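PDB 4R3U: 2-hydroxyisobutanoyl-CoA mutase large subunit from Aquincola tertiaricarbonis, which forms, with a small cobalamin-binding subunit, a mutase that interconverts 2-hydroxyisobutyryl-CoA and (S)-3-hydroxybutyryl-CoA, and provides its substrate-binding part. Local coordinates for residues A[130-135]-A[142-147]. Numbering follows the deposited sequence.
Sequences DMPTLM and PMSDGE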
ATOM      1  N   ASP A 130     -15.960 -15.482 -21.405  1.00 23.23           N
ATOM      2  CA  ASP A 130     -16.998 -16.174 -20.683  1.00 22.39           C
ATOM      3  C   ASP A 130     -16.733 -17.703 -20.687  1.00 27.58           C
ATOM      4  O   ASP A 130     -15.871 -18.188 -21.430  1.00 28.03           O
ATOM      5  CB  ASP A 130     -18.379 -15.808 -21.238  1.00 23.79           C
ATOM      6  CG  ASP A 130     -18.667 -16.195 -22.665  1.00 28.01           C
ATOM      7  OD1 ASP A 130     -17.901 -16.992 -23.232  1.00 29.34           O
ATOM      8  OD2 ASP A 130     -19.707 -15.778 -23.183  1.00 34.09           O
ATOM      9  N   MET A 131     -17.500 -18.439 -19.891  1.00 23.36           N
ATOM     10  CA  MET A 131     -17.386 -19.881 -19.787  1.00 23.94           C
ATOM     11  C   MET A 131     -17.597 -20.605 -21.094  1.00 27.44           C
ATOM     12  O   MET A 131     -16.736 -21.419 -21.416  1.00 27.97           O
ATOM     13  CB  MET A 131     -18.272 -20.436 -18.663  1.00 26.48           C
ATOM     14  CG  MET A 131     -17.881 -19.970 -17.276  1.00 28.25           C
ATOM     15  SD  MET A 131     -16.092 -19.924 -16.973  1.00 30.73           S
ATOM     16  CE  MET A 131     -15.643 -21.623 -16.945  1.00 27.14           C
ATOM     17  N   PRO A 132     -18.656 -20.319 -21.903  1.00 22.25           N
ATOM     18  CA  PRO A 132     -18.789 -21.028 -23.199  1.00 21.79           C
ATOM     19  C   PRO A 132     -17.511 -20.953 -24.054  1.00 29.06           C
ATOM     20  O   PRO A 132     -16.995 -21.990 -24.485  1.00 31.71           O
ATOM     21  CB  PRO A 132     -19.987 -20.335 -23.864  1.00 22.38           C
ATOM     22  CG  PRO A 132     -20.806 -19.865 -22.719  1.00 26.71           C
ATOM     23  CD  PRO A 132     -19.817 -19.431 -21.665  1.00 21.90           C
ATOM     24  N   THR A 133     -16.955 -19.739 -24.212  1.00 23.46           N
ATOM     25  CA  THR A 133     -15.743 -19.445 -24.977  1.00 23.20           C
ATOM     26  C   THR A 133     -14.519 -20.181 -24.420  1.00 26.78           C
ATOM     27  O   THR A 133     -13.743 -20.758 -25.184  1.00 27.10           O
ATOM     28  CB  THR A 133     -15.568 -17.910 -25.077  1.00 26.95           C
ATOM     29  OG1 THR A 133     -16.752 -17.361 -25.650  1.00 24.85           O
ATOM     30  CG2 THR A 133     -14.352 -17.485 -25.890  1.00 23.28           C
ATOM     31  N   LEU A 134     -14.361 -20.157 -23.084  1.00 23.27           N
ATOM     32  CA  LEU A 134     -13.268 -20.823 -22.360  1.00 21.97           C
ATOM     33  C   LEU A 134     -13.329 -22.348 -22.535  1.00 27.67           C
ATOM     34  O   LEU A 134     -12.290 -23.008 -22.671  1.00 28.08           O
ATOM     35  CB  LEU A 134     -13.316 -20.454 -20.873  1.00 20.23           C
ATOM     36  CG  LEU A 134     -12.886 -19.007 -20.499  1.00 22.12           C
ATOM     37  CD1 LEU A 134     -13.174 -18.717 -19.020  1.00 20.60           C
ATOM     38  CD2 LEU A 134     -11.423 -18.728 -20.861  1.00 20.29           C
ATOM     39  N   MET A 135     -14.556 -22.882 -22.561  1.00 23.70           N
ATOM     40  CA  MET A 135     -14.874 -24.301 -22.665  1.00 22.73           C
ATOM     41  C   MET A 135     -15.033 -24.816 -24.108  1.00 27.58           C
ATOM     42  O   MET A 135     -15.250 -26.005 -24.302  1.00 27.54           O
ATOM     43  CB  MET A 135     -16.097 -24.637 -21.770  1.00 23.89           C
ATOM     44  CG  MET A 135     -15.886 -24.341 -20.297  1.00 25.14           C
ATOM     45  SD  MET A 135     -14.310 -24.920 -19.623  1.00 28.43           S
ATOM     46  CE  MET A 135     -14.596 -26.707 -19.336  1.00 24.00           C
ATOM     47  N   PRO A 142     -26.343 -25.928 -25.901  1.00 32.29           N
ATOM     48  CA  PRO A 142     -27.092 -26.154 -24.638  1.00 31.55           C
ATOM     49  C   PRO A 142     -26.278 -25.960 -23.361  1.00 34.71           C
ATOM     50  O   PRO A 142     -26.827 -25.522 -22.352  1.00 34.21           O
ATOM     51  CB  PRO A 142     -27.569 -27.602 -24.775  1.00 33.57           C
ATOM     52  CG  PRO A 142     -27.651 -27.818 -26.236  1.00 37.32           C
ATOM     53  CD  PRO A 142     -26.490 -27.086 -26.811  1.00 32.60           C
ATOM     54  N   MET A 143     -24.971 -26.253 -23.409  1.00 32.38           N
ATOM     55  CA  MET A 143     -24.087 -26.099 -22.256  1.00 33.20           C
ATOM     56  C   MET A 143     -23.826 -24.621 -21.890  1.00 36.89           C
ATOM     57  O   MET A 143     -23.450 -24.335 -20.754  1.00 36.81           O
ATOM     58  CB  MET A 143     -22.778 -26.877 -22.459  1.00 36.16           C
ATOM     59  CG  MET A 143     -22.908 -28.394 -22.261  1.00 41.94           C
ATOM     60  SD  MET A 143     -23.577 -28.904 -20.615  1.00 48.74           S
ATOM     61  CE  MET A 143     -22.336 -28.190 -19.440  1.00 43.56           C
ATOM     62  N   SER A 144     -24.092 -23.696 -22.831  1.00 32.33           N
ATOM     63  CA  SER A 144     -23.886 -22.252 -22.708  1.00 30.23           C
ATOM     64  C   SER A 144     -25.014 -21.511 -21.990  1.00 34.06           C
ATOM     65  O   SER A 144     -24.759 -20.435 -21.461  1.00 30.84           O
ATOM     66  CB  SER A 144     -23.638 -21.627 -24.079  1.00 28.54           C
ATOM     67  OG  SER A 144     -22.624 -22.333 -24.774  1.00 22.45           O
ATOM     68  N   ASP A 145     -26.243 -22.070 -21.976  1.00 34.31           N
ATOM     69  CA  ASP A 145     -27.449 -21.477 -21.343  1.00 35.43           C
ATOM     70  C   ASP A 145     -27.159 -20.713 -20.045  1.00 36.97           C
ATOM     71  O   ASP A 145     -26.548 -21.273 -19.125  1.00 35.92           O
ATOM     72  CB  ASP A 145     -28.522 -22.563 -21.088  1.00 39.12           C
ATOM     73  CG  ASP A 145     -29.875 -22.034 -20.647  1.00 65.40           C
ATOM     74  OD1 ASP A 145     -30.623 -21.517 -21.515  1.00 70.99           O
ATOM     75  OD2 ASP A 145     -30.198 -22.155 -19.437  1.00 72.92           O
ATOM     76  N   GLY A 146     -27.555 -19.442 -20.005  1.00 31.59           N
ATOM     77  CA  GLY A 146     -27.358 -18.585 -18.835  1.00 29.81           C
ATOM     78  C   GLY A 146     -25.927 -18.165 -18.538  1.00 31.99           C
ATOM     79  O   GLY A 146     -25.677 -17.519 -17.526  1.00 31.19           O
ATOM     80  N   GLU A 147     -24.965 -18.511 -19.411  1.00 28.41           N
ATOM     81  CA  GLU A 147     -23.548 -18.220 -19.188  1.00 25.92           C
ATOM     82  C   GLU A 147     -22.929 -17.299 -20.238  1.00 28.20           C
ATOM     83  O   GLU A 147     -21.752 -16.951 -20.102  1.00 28.04           O
ATOM     84  CB  GLU A 147     -22.734 -19.529 -19.063  1.00 26.75           C
ATOM     85  CG  GLU A 147     -23.222 -20.460 -17.965  1.00 31.49           C
ATOM     86  CD  GLU A 147     -22.172 -21.225 -17.191  1.00 35.42           C
ATOM     87  OE1 GLU A 147     -22.451 -22.385 -16.814  1.00 43.62           O
ATOM     88  OE2 GLU A 147     -21.093 -20.652 -16.920  1.00 31.27           O
TER
HETATM   89  O   HOH W   1     -19.754 -16.699 -18.322  1.00 32.77           O
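Pro132 packs its ring against Ser144 and Glu147, fitting the start of the short helix 131-135, which follows strand 125-128 of the TIM-barrel domain, to a type II beta turn spanning Ser144 to Glu147. Pro132 CG rests 3.6 Å from Ser144 CB, while Pro132 CD lies 3.9 Å from Glu147 CB. The Glu147 chain, turned off full extension at chi2 (-143°), crosses that of Met131 at a slant and sets Glu147 OE2 3.3 Å from both Met131 CB and CG; the rest of the Met131 chain leads away to the bound cobalamin. With no direct hydrogen bond between the segments, a bridging water donates to Glu147 O at 2.7 Å and accepts from Met131 N at 3.3 Å. Ser144 OG is bonded to Asp138 O, and Glu147 OE1 to Leu26 N of the small subunit; that leucine also packs on Met131 and Pro132, so the contact is part of the subunit interface. Asp130, whose CB lies 3.7 Å from Glu147 O, is the N-cap of the helix, with OD2 bonded to Gly149 N. Asp130 OD1 accepts from Thr133 N at 3.1 Å and, on the opposite face of its carboxylate plane, from Thr133 OG1 at 2.7 Å.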